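Local coordinates for GH86A beta-porphyranase (Bacteroides plebeius, PDB 4AW7), which cleaves the sulfated red-algal polysaccharide porphyran at the (1->4) linkages between beta-D-galactopyranose and alpha-L-galactopyranose-6-sulfate, releasing mostly a disaccharide, at residues W324-A329 against F340-P345; D283-I288 against N356-F361; F44-T49 against G57-D62. One frame throughout, in Å; residues are numbered along the deposited sequence. Where two conformers were deposited one is given.

Contact 1: W324-A329 against F340-P345; sequences WHITAA and FIPDNP. With GAL (beta-D-galactopyranose), chain B; L6S (6-O-sulfo-alpha-L-galactopyranose), chain C.
One face of the Trp324 indole carries the bound galactose, whose C5 stands 3.7 Å from CE3; C1, C3 and C5 face the indole, a CH-pi stack of sugar on ring. Against the opposite face lies CB of His325. At the indole edge, sulfate oxygen O2S of L6S is in plane, while NE1 gives O3S a weak hydrogen bond of 3.0 Å, bent to 126°. CG of Trp324 sits between its backbone N and carbonyl carbon (chi1 58°), which swings the ring over to the sugar. Losing the indole to an alanine would probably deprive the galactose of its stacking surface and the sulfate of a weak N-H contact. Trp324 lines the substrate cleft, on the loop after strand 311-316 of the barrel; past it the chain passes through an inverse gamma turn centred on Ile326 and meets strand 340-342, half of a hairpin with 353-355. Ile326 makes the contact with both branches: CD1 meets CG of Pro342 tip to tip at 4.0 Å, and CG2 crosses Pro345 at about a right angle, 4.1 Å from its CB and 3.7 Å from its carbonyl O.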
loop_
_atom_site.group_PDB
_atom_site.type_symbol
_atom_site.label_atom_id
_atom_site.label_comp_id
_atom_site.label_asym_id
_atom_site.label_seq_id
_atom_site.Cartn_x
_atom_site.Cartn_y
_atom_site.Cartn_z
ATOM N N TRP A 324 24.493 -7.807 -5.833
ATOM C CA TRP A 324 24.945 -6.665 -6.631
ATOM C C TRP A 324 25.572 -5.547 -5.781
ATOM O O TRP A 324 26.402 -4.778 -6.300
ATOM C CB TRP A 324 23.772 -6.110 -7.485
ATOM C CG TRP A 324 22.594 -5.693 -6.642
ATOM C CD1 TRP A 324 21.515 -6.469 -6.310
ATOM C CD2 TRP A 324 22.427 -4.452 -5.946
ATOM N NE1 TRP A 324 20.687 -5.780 -5.480
ATOM C CE2 TRP A 324 21.198 -4.534 -5.242
ATOM C CE3 TRP A 324 23.171 -3.269 -5.867
ATOM C CZ2 TRP A 324 20.717 -3.498 -4.473
ATOM C CZ3 TRP A 324 22.684 -2.232 -5.103
ATOM C CH2 TRP A 324 21.484 -2.360 -4.381
ATOM N N HIS A 325 25.196 -5.433 -4.510
ATOM C CA HIS A 325 25.695 -4.353 -3.646
ATOM C C HIS A 325 27.062 -4.675 -3.052
ATOM O O HIS A 325 27.760 -3.777 -2.549
ATOM C CB HIS A 325 24.715 -4.094 -2.488
ATOM C CG HIS A 325 25.000 -2.849 -1.685
ATOM N ND1 HIS A 325 25.848 -2.821 -0.596
ATOM C CD2 HIS A 325 24.454 -1.614 -1.757
ATOM C CE1 HIS A 325 25.844 -1.611 -0.059
ATOM N NE2 HIS A 325 25.022 -0.852 -0.761
ATOM N N ILE A 326 27.388 -5.967 -3.018
ATOM C CA ILE A 326 28.504 -6.455 -2.198
ATOM C C ILE A 326 29.784 -6.365 -3.043
ATOM O O ILE A 326 30.167 -7.318 -3.704
ATOM C CB ILE A 326 28.264 -7.883 -1.680
ATOM C CG1 ILE A 326 26.922 -7.988 -0.952
ATOM C CG2 ILE A 326 29.400 -8.305 -0.750
ATOM C CD1 ILE A 326 26.548 -9.345 -0.539
ATOM N N THR A 327 30.366 -5.184 -3.054
ATOM C CA THR A 327 31.455 -4.876 -3.977
ATOM C C THR A 327 32.573 -4.214 -3.193
ATOM O O THR A 327 32.365 -3.698 -2.098
ATOM C CB THR A 327 31.003 -3.881 -5.066
ATOM O OG1 THR A 327 30.602 -2.661 -4.424
ATOM C CG2 THR A 327 29.864 -4.453 -5.944
ATOM N N ALA A 328 33.765 -4.179 -3.803
ATOM C CA ALA A 328 34.892 -3.424 -3.257
ATOM C C ALA A 328 34.531 -1.969 -3.031
ATOM O O ALA A 328 34.845 -1.411 -1.970
ATOM C CB ALA A 328 36.120 -3.535 -4.191
ATOM N N ALA A 329 33.830 -1.362 -3.999
ATOM C CA ALA A 329 33.431 0.041 -3.899
ATOM C C ALA A 329 32.509 0.327 -2.698
ATOM O O ALA A 329 32.485 1.427 -2.170
ATOM C CB ALA A 329 32.792 0.511 -5.211
ATOM N N PHE A 340 19.081 -11.547 3.556
ATOM C CA PHE A 340 20.172 -12.497 3.863
ATOM C C PHE A 340 21.490 -11.738 3.845
ATOM O O PHE A 340 21.722 -10.923 2.952
ATOM C CB PHE A 340 20.234 -13.623 2.831
ATOM C CG PHE A 340 19.115 -14.627 2.901
ATOM C CD1 PHE A 340 17.905 -14.423 2.233
ATOM C CD2 PHE A 340 19.272 -15.784 3.639
ATOM C CE1 PHE A 340 16.898 -15.397 2.302
ATOM C CE2 PHE A 340 18.296 -16.747 3.682
ATOM C CZ PHE A 340 17.100 -16.543 3.046
ATOM N N ILE A 341 22.373 -12.084 4.780
ATOM C CA ILE A 341 23.664 -11.435 4.965
ATOM C C ILE A 341 24.703 -12.549 4.896
ATOM O O ILE A 341 24.556 -13.560 5.575
ATOM C CB ILE A 341 23.733 -10.728 6.328
ATOM C CG1 ILE A 341 22.543 -9.763 6.492
ATOM C CG2 ILE A 341 25.085 -10.042 6.508
ATOM C CD1 ILE A 341 22.475 -8.582 5.525
ATOM N N PRO A 342 25.744 -12.361 4.078
ATOM C CA PRO A 342 26.733 -13.446 3.955
ATOM C C PRO A 342 27.664 -13.457 5.146
ATOM O O PRO A 342 28.125 -12.411 5.579
ATOM C CB PRO A 342 27.461 -13.080 2.679
ATOM C CG PRO A 342 27.468 -11.570 2.675
ATOM C CD PRO A 342 26.081 -11.212 3.219
ATOM N N ASP A 343 27.980 -14.660 5.621
ATOM C CA ASP A 343 28.946 -14.811 6.696
ATOM C C ASP A 343 30.350 -14.340 6.279
ATOM O O ASP A 343 31.048 -13.727 7.081
ATOM C CB ASP A 343 28.905 -16.258 7.199
ATOM C CG ASP A 343 27.574 -16.582 7.888
ATOM O OD1 ASP A 343 27.163 -15.772 8.743
ATOM O OD2 ASP A 343 26.921 -17.614 7.585
ATOM N N ASN A 344 30.724 -14.582 5.027
ATOM C CA ASN A 344 31.984 -14.107 4.454
ATOM C C ASN A 344 31.762 -13.315 3.148
ATOM O O ASN A 344 31.704 -13.882 2.078
ATOM C CB ASN A 344 32.911 -15.298 4.197
ATOM C CG ASN A 344 34.267 -14.870 3.700
ATOM O OD1 ASN A 344 34.485 -13.700 3.381
ATOM N ND2 ASN A 344 35.200 -15.818 3.625
ATOM N N PRO A 345 31.637 -11.985 3.239
ATOM C CA PRO A 345 31.324 -11.153 2.078
ATOM C C PRO A 345 32.372 -11.166 0.953
ATOM O O PRO A 345 32.076 -10.808 -0.185
ATOM C CB PRO A 345 31.199 -9.749 2.678
ATOM C CG PRO A 345 31.037 -9.942 4.110
ATOM C CD PRO A 345 31.683 -11.204 4.480
HETATM C C1 GAL B . 18.629 -2.404 -7.345
HETATM C C2 GAL B . 18.165 -3.484 -8.302
HETATM C C3 GAL B . 19.415 -4.246 -8.744
HETATM C C4 GAL B . 20.419 -3.302 -9.422
HETATM C C5 GAL B . 20.685 -2.168 -8.439
HETATM C C6 GAL B . 21.639 -1.145 -9.013
HETATM O O2 GAL B . 17.188 -4.351 -7.721
HETATM O O3 GAL B . 18.967 -5.250 -9.628
HETATM O O4 GAL B . 19.885 -2.775 -10.645
HETATM O O5 GAL B . 19.458 -1.526 -8.074
HETATM O O6 GAL B . 21.833 -0.119 -8.073
HETATM O O1S L6S C . 15.672 -5.242 -4.107
HETATM O O2S L6S C . 17.753 -5.110 -2.805
HETATM O O3S L6S C . 17.785 -5.128 -5.261
HETATM C C1 L6S C . 15.254 0.807 -5.848
HETATM C C2 L6S C . 16.408 1.081 -6.785
HETATM C C3 L6S C . 17.721 0.635 -6.123
HETATM C C4 L6S C . 17.616 -0.898 -5.776
HETATM C C5 L6S C . 16.380 -1.104 -4.892
HETATM C C6 L6S C . 16.038 -2.609 -4.825
HETATM O O2 L6S C . 16.444 2.466 -7.188
HETATM O O3 L6S C . 18.857 0.880 -6.966
HETATM O O4 L6S C . 17.494 -1.625 -7.009
HETATM O O5 L6S C . 15.177 -0.531 -5.420
HETATM O O6 L6S C . 16.999 -3.248 -3.999
HETATM S S1 L6S C . 17.033 -4.778 -4.024
#

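Contact 2: D283-I288 against N356-F361; sequences DSYDDI and NDKKYF
A capped turn leading into helix 359-365 meets the barrel loop between strand 268-276 and helix 293-305. Asn356 opens a type I beta turn closed by Lys359, and its OD1 accepts from Lys358 N at 3.0 Å, the donor tilted 23° from the carbonyl plane. That bond and the one from ND2 to Ala338 O hold the amide. With CG anti to the backbone N (chi1 177°), Tyr285 carries its phenol out to Asn356; ring and amide planes lie 5° apart, and the side chains run antiparallel alongside one another. ND2 of Asn356 comes within 3.4 Å of CE1 of Tyr285. Tyr285 OH sits 3.2 Å from CB of Asn356 and donates to Asp287 OD1 at 2.6 Å, using that oxygen's anti lone pair; OD1 lies in the plane of the ring. The same OD1 takes a salt bridge from Arg354 and a hydrogen bond from a water that accepts from Asp357 N at 3.0 Å. At the ring edge, CE of Lys358 lies 4.3 Å from CE1 of Tyr285, and NZ continues to Ser336 O and Ala338 O. The arrangement is that of side-chain capping ahead of a helix, fitted against a beta-alpha loop of the barrel.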
loop_
_atom_site.group_PDB
_atom_site.type_symbol
_atom_site.label_atom_id
_atom_site.label_comp_id
_atom_site.label_asym_id
_atom_site.label_seq_id
_atom_site.Cartn_x
_atom_site.Cartn_y
_atom_site.Cartn_z
ATOM N N ASP A 283 23.843 3.641 2.191
ATOM C CA ASP A 283 22.772 2.630 2.152
ATOM C C ASP A 283 23.201 1.267 2.628
ATOM O O ASP A 283 22.563 0.265 2.312
ATOM C CB ASP A 283 22.193 2.579 0.739
ATOM C CG ASP A 283 23.126 2.015 -0.284
ATOM O OD1 ASP A 283 24.247 1.568 0.058
ATOM O OD2 ASP A 283 22.709 2.008 -1.455
ATOM N N SER A 284 24.285 1.188 3.387
ATOM C CA SER A 284 24.770 -0.093 3.880
ATOM C C SER A 284 23.882 -0.672 4.970
ATOM O O SER A 284 23.262 0.053 5.763
ATOM C CB SER A 284 26.203 0.029 4.405
ATOM O OG SER A 284 27.087 0.417 3.372
ATOM N N TYR A 285 23.845 -1.989 5.031
ATOM C CA TYR A 285 23.099 -2.720 6.025
ATOM C C TYR A 285 23.777 -2.677 7.370
ATOM O O TYR A 285 25.009 -2.831 7.479
ATOM C CB TYR A 285 23.012 -4.185 5.601
ATOM C CG TYR A 285 22.306 -5.063 6.615
ATOM C CD1 TYR A 285 20.900 -5.205 6.625
ATOM C CD2 TYR A 285 23.030 -5.769 7.565
ATOM C CE1 TYR A 285 20.288 -5.989 7.574
ATOM C CE2 TYR A 285 22.416 -6.574 8.511
ATOM C CZ TYR A 285 21.034 -6.683 8.511
ATOM O OH TYR A 285 20.415 -7.482 9.438
ATOM N N ASP A 286 22.953 -2.485 8.388
ATOM C CA ASP A 286 23.322 -2.572 9.788
ATOM C C ASP A 286 22.270 -3.430 10.520
ATOM O O ASP A 286 21.109 -3.116 10.364
ATOM C CB ASP A 286 23.285 -1.139 10.338
ATOM C CG ASP A 286 23.684 -1.053 11.776
ATOM O OD1 ASP A 286 22.842 -1.284 12.640
ATOM O OD2 ASP A 286 24.855 -0.738 12.049
ATOM N N ASP A 287 22.649 -4.414 11.340
ATOM C CA ASP A 287 21.666 -5.273 12.051
ATOM C C ASP A 287 20.661 -4.527 12.930
ATOM O O ASP A 287 19.578 -5.042 13.155
ATOM C CB ASP A 287 22.319 -6.315 12.978
ATOM C CG ASP A 287 22.716 -7.619 12.290
ATOM O OD1 ASP A 287 22.052 -8.099 11.348
ATOM O OD2 ASP A 287 23.705 -8.234 12.785
ATOM N N ILE A 288 20.996 -3.365 13.457
ATOM C CA ILE A 288 20.024 -2.639 14.287
ATOM C C ILE A 288 19.266 -1.614 13.477
ATOM O O ILE A 288 18.036 -1.565 13.497
ATOM C CB ILE A 288 20.682 -1.910 15.464
ATOM C CG1 ILE A 288 21.345 -2.923 16.418
ATOM C CG2 ILE A 288 19.622 -1.052 16.173
ATOM C CD1 ILE A 288 22.382 -2.308 17.385
ATOM N N ASN A 356 18.300 -12.598 8.310
ATOM C CA ASN A 356 18.281 -11.598 9.378
ATOM C C ASN A 356 16.912 -11.488 10.074
ATOM O O ASN A 356 15.957 -12.184 9.707
ATOM C CB ASN A 356 18.851 -10.262 8.898
ATOM C CG ASN A 356 18.005 -9.579 7.854
ATOM O OD1 ASN A 356 16.762 -9.612 7.925
ATOM N ND2 ASN A 356 18.655 -8.887 6.909
ATOM N N ASP A 357 16.823 -10.624 11.085
ATOM C CA ASP A 357 15.639 -10.577 11.931
ATOM C C ASP A 357 14.411 -10.000 11.226
ATOM O O ASP A 357 13.322 -10.048 11.819
ATOM C CB ASP A 357 15.899 -9.825 13.253
ATOM C CG ASP A 357 16.668 -10.631 14.256
ATOM O OD1 ASP A 357 17.006 -11.818 14.002
ATOM O OD2 ASP A 357 16.873 -10.080 15.362
ATOM N N LYS A 358 14.553 -9.494 9.995
ATOM C CA LYS A 358 13.362 -9.170 9.211
ATOM C C LYS A 358 12.465 -10.391 9.008
ATOM O O LYS A 358 11.256 -10.246 8.769
ATOM C CB LYS A 358 13.718 -8.519 7.900
ATOM C CG LYS A 358 14.524 -7.253 8.028
ATOM C CD LYS A 358 15.035 -6.806 6.666
ATOM C CE LYS A 358 16.069 -5.725 6.758
ATOM N NZ LYS A 358 16.476 -5.285 5.403
ATOM N N LYS A 359 13.015 -11.593 9.134
ATOM C CA LYS A 359 12.223 -12.797 9.085
ATOM C C LYS A 359 11.037 -12.755 10.042
ATOM O O LYS A 359 10.013 -13.375 9.764
ATOM C CB LYS A 359 13.089 -14.042 9.396
ATOM C CG LYS A 359 13.510 -14.158 10.868
ATOM C CD LYS A 359 14.624 -15.187 11.106
ATOM C CE LYS A 359 14.904 -15.315 12.583
ATOM N NZ LYS A 359 16.092 -16.198 12.872
ATOM N N TYR A 360 11.173 -12.056 11.170
ATOM C CA TYR A 360 10.108 -12.060 12.180
ATOM C C TYR A 360 8.847 -11.357 11.698
ATOM O O TYR A 360 7.779 -11.678 12.195
ATOM C CB TYR A 360 10.575 -11.471 13.514
ATOM C CG TYR A 360 11.583 -12.348 14.224
ATOM C CD1 TYR A 360 11.244 -13.646 14.591
ATOM C CD2 TYR A 360 12.840 -11.880 14.589
ATOM C CE1 TYR A 360 12.143 -14.484 15.262
ATOM C CE2 TYR A 360 13.754 -12.708 15.272
ATOM C CZ TYR A 360 13.393 -14.007 15.570
ATOM O OH TYR A 360 14.305 -14.799 16.228
ATOM N N PHE A 361 8.941 -10.448 10.732
ATOM C CA PHE A 361 7.725 -9.905 10.149
ATOM C C PHE A 361 6.892 -11.015 9.541
ATOM O O PHE A 361 5.680 -11.099 9.728
ATOM C CB PHE A 361 8.062 -8.857 9.071
ATOM C CG PHE A 361 6.863 -8.403 8.290
ATOM C CD1 PHE A 361 5.891 -7.598 8.850
ATOM C CD2 PHE A 361 6.722 -8.773 6.975
ATOM C CE1 PHE A 361 4.779 -7.225 8.122
ATOM C CE2 PHE A 361 5.598 -8.415 6.231
ATOM C CZ PHE A 361 4.623 -7.609 6.808
HETATM O O HOH W 1 19.317 -9.595 12.331
#

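Contact 3: F44-T49 against G57-D62; sequences FNIHST and GKFLAD. With L6S (6-O-sulfo-alpha-L-galactopyranose), chain C.
Ile46 carries this contact with both of its branches, one turned to each of two successive helix residues. Its CG1 takes the position between the backbone N and the carbonyl carbon (chi1 53°), and from there the extended chain brings CD1 to 3.7 Å from CD2 of Leu60, with CG1 itself 4.0 Å from the same methyl; the two side chains cross obliquely. The other branch, CG2, lies anti to the carbonyl carbon and reaches CE2 of Phe59 at 3.9 Å, approaching the ring at a slant while the two side chains pass with their ends reversed. The Phe59 ring swings out with CG roughly anti to its backbone N, at a chi1 of 159° that is short of fully staggered. Leu60 starts off beside the strand rather than pointing at it, and it is the outer end of its chain that closes in.

Strand 45-46, helix 54-63 and strand 66-71 form a beta-alpha-beta unit of the parallel barrel, and Ile46 sits in the layer between strand and helix. One residue further on, the chain serves the substrate instead. His47, the centre of an inverse gamma turn closed by a weak 3.0 Å bond from Ser48 N to Ile46 O, gives its ND1-H to sulfate oxygen O1S of L6S at 3.0 Å and 141°, with the oxygen at the ring edge near its plane. CE1 of His47 also lies 3.7 Å from C6 of that sugar. NE2 is paired with Arg69 NH1 and Phe317 meets the ring edge-to-face, which probably holds the imidazole in this rotation.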
loop_
_atom_site.group_PDB
_atom_site.type_symbol
_atom_site.label_atom_id
_atom_site.label_comp_id
_atom_site.label_asym_id
_atom_site.label_seq_id
_atom_site.Cartn_x
_atom_site.Cartn_y
_atom_site.Cartn_z
ATOM N N PHE A 44 2.074 -10.539 1.679
ATOM C CA PHE A 44 3.226 -11.218 2.249
ATOM C C PHE A 44 4.189 -11.635 1.164
ATOM O O PHE A 44 4.191 -12.792 0.712
ATOM C CB PHE A 44 2.761 -12.372 3.164
ATOM C CG PHE A 44 1.812 -11.901 4.229
ATOM C CD1 PHE A 44 2.219 -10.932 5.143
ATOM C CD2 PHE A 44 0.486 -12.296 4.249
ATOM C CE1 PHE A 44 1.324 -10.414 6.069
ATOM C CE2 PHE A 44 -0.376 -11.790 5.191
ATOM C CZ PHE A 44 0.061 -10.853 6.090
ATOM N N ASN A 45 4.936 -10.650 0.709
ATOM C CA ASN A 45 5.850 -10.727 -0.421
ATOM C C ASN A 45 7.188 -10.164 0.023
ATOM O O ASN A 45 7.283 -9.415 0.988
ATOM C CB ASN A 45 5.307 -9.912 -1.600
ATOM C CG ASN A 45 3.966 -10.427 -2.082
ATOM O OD1 ASN A 45 3.816 -11.634 -2.299
ATOM N ND2 ASN A 45 2.960 -9.552 -2.248
ATOM N N ILE A 46 8.217 -10.485 -0.757
ATOM C CA ILE A 46 9.504 -9.807 -0.673
ATOM C C ILE A 46 9.779 -9.095 -2.014
ATOM O O ILE A 46 9.236 -9.443 -3.053
ATOM C CB ILE A 46 10.697 -10.730 -0.291
ATOM C CG1 ILE A 46 10.799 -11.961 -1.218
ATOM C CG2 ILE A 46 10.594 -11.116 1.143
ATOM C CD1 ILE A 46 12.070 -12.809 -1.050
ATOM N N HIS A 47 10.628 -8.081 -1.951
ATOM C CA HIS A 47 11.004 -7.271 -3.101
ATOM C C HIS A 47 12.153 -7.963 -3.841
ATOM O O HIS A 47 13.320 -7.582 -3.734
ATOM C CB HIS A 47 11.389 -5.845 -2.613
ATOM C CG HIS A 47 11.578 -4.871 -3.725
ATOM N ND1 HIS A 47 12.726 -4.815 -4.470
ATOM C CD2 HIS A 47 10.734 -3.956 -4.276
ATOM C CE1 HIS A 47 12.592 -3.892 -5.417
ATOM N NE2 HIS A 47 11.387 -3.347 -5.326
ATOM N N SER A 48 11.802 -9.052 -4.497
ATOM C CA SER A 48 12.746 -9.968 -5.118
ATOM C C SER A 48 12.048 -10.782 -6.160
ATOM O O SER A 48 10.817 -10.939 -6.131
ATOM C CB SER A 48 13.263 -10.907 -4.024
ATOM O OG SER A 48 14.241 -11.823 -4.487
ATOM N N THR A 49 12.839 -11.395 -7.056
ATOM C CA THR A 49 12.350 -12.534 -7.837
ATOM C C THR A 49 13.322 -13.719 -7.731
ATOM O O THR A 49 13.276 -14.644 -8.570
ATOM C CB THR A 49 12.090 -12.187 -9.302
ATOM O OG1 THR A 49 13.304 -11.720 -9.905
ATOM C CG2 THR A 49 11.001 -11.122 -9.452
ATOM N N GLY A 57 14.540 -19.515 -1.931
ATOM C CA GLY A 57 13.412 -20.380 -2.227
ATOM C C GLY A 57 12.931 -21.136 -1.010
ATOM O O GLY A 57 11.729 -21.355 -0.848
ATOM N N LYS A 58 13.861 -21.584 -0.176
ATOM C CA LYS A 58 13.506 -22.262 1.060
ATOM C C LYS A 58 12.766 -21.296 2.002
ATOM O O LYS A 58 11.782 -21.662 2.599
ATOM C CB LYS A 58 14.740 -22.857 1.741
ATOM C CG LYS A 58 14.436 -23.550 3.089
ATOM C CD LYS A 58 15.712 -24.091 3.715
ATOM C CE LYS A 58 15.721 -24.004 5.231
ATOM N NZ LYS A 58 14.579 -24.718 5.859
ATOM N N PHE A 59 13.277 -20.079 2.152
ATOM C CA PHE A 59 12.610 -19.052 2.977
ATOM C C PHE A 59 11.154 -18.853 2.488
ATOM O O PHE A 59 10.223 -18.772 3.286
ATOM C CB PHE A 59 13.403 -17.759 2.897
ATOM C CG PHE A 59 12.587 -16.548 3.270
ATOM C CD1 PHE A 59 12.432 -16.171 4.587
ATOM C CD2 PHE A 59 11.965 -15.813 2.292
ATOM C CE1 PHE A 59 11.617 -15.091 4.918
ATOM C CE2 PHE A 59 11.186 -14.716 2.618
ATOM C CZ PHE A 59 11.008 -14.372 3.922
ATOM N N LEU A 60 10.965 -18.739 1.179
ATOM C CA LEU A 60 9.620 -18.500 0.667
ATOM C C LEU A 60 8.661 -19.585 1.082
ATOM O O LEU A 60 7.509 -19.309 1.433
ATOM C CB LEU A 60 9.601 -18.334 -0.851
ATOM C CG LEU A 60 10.413 -17.145 -1.425
ATOM C CD1 LEU A 60 10.543 -17.297 -2.932
ATOM C CD2 LEU A 60 9.785 -15.778 -1.094
ATOM N N ALA A 61 9.082 -20.837 0.980
ATOM C CA ALA A 61 8.233 -21.957 1.405
ATOM C C ALA A 61 8.022 -21.973 2.915
ATOM O O ALA A 61 6.901 -22.173 3.368
ATOM C CB ALA A 61 8.826 -23.302 0.918
ATOM N N ASP A 62 9.080 -21.776 3.681
ATOM C CA ASP A 62 9.036 -21.858 5.139
ATOM C C ASP A 62 8.121 -20.768 5.709
ATOM O O ASP A 62 7.438 -21.015 6.673
ATOM C CB ASP A 62 10.425 -21.674 5.755
ATOM C CG ASP A 62 11.336 -22.861 5.609
ATOM O OD1 ASP A 62 10.836 -23.956 5.320
ATOM O OD2 ASP A 62 12.558 -22.671 5.828
HETATM O O1S L6S C . 15.672 -5.242 -4.107
HETATM O O2S L6S C . 17.753 -5.110 -2.805
HETATM O O3S L6S C . 17.785 -5.128 -5.261
HETATM C C1 L6S C . 15.254 0.807 -5.848
HETATM C C2 L6S C . 16.408 1.081 -6.785
HETATM C C3 L6S C . 17.721 0.635 -6.123
HETATM C C4 L6S C . 17.616 -0.898 -5.776
HETATM C C5 L6S C . 16.380 -1.104 -4.892
HETATM C C6 L6S C . 16.038 -2.609 -4.825
HETATM O O2 L6S C . 16.444 2.466 -7.188
HETATM O O3 L6S C . 18.857 0.880 -6.966
HETATM O O4 L6S C . 17.494 -1.625 -7.009
HETATM O O5 L6S C . 15.177 -0.531 -5.420
HETATM O O6 L6S C . 16.999 -3.248 -3.999
HETATM S S1 L6S C . 17.033 -4.778 -4.024
#

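Overall arrangement
All three contacts are buried, each with one partly exposed residue at its margin: Pro345, Tyr285 and Leu60. Contact 3 is apolar packing between the barrel strand and the helix that packs outside it. Contact 1 joins loop and hairpin through Ile326 and two prolines, while Trp324 of the same loop meets the sugars. Contact 2 packs a phenol against an amide whose polar atoms are bonded elsewhere, with a water bridging the segments. Strand 340-342 links them: Phe340 packs on Phe59 of contact 3 and Ile341 on Tyr285 of contact 2, while His325 probably bonds Asp283. Contacts 1 and 3 both reach the same sulfate, His47 by a hydrogen bond and Trp324 by a weak one.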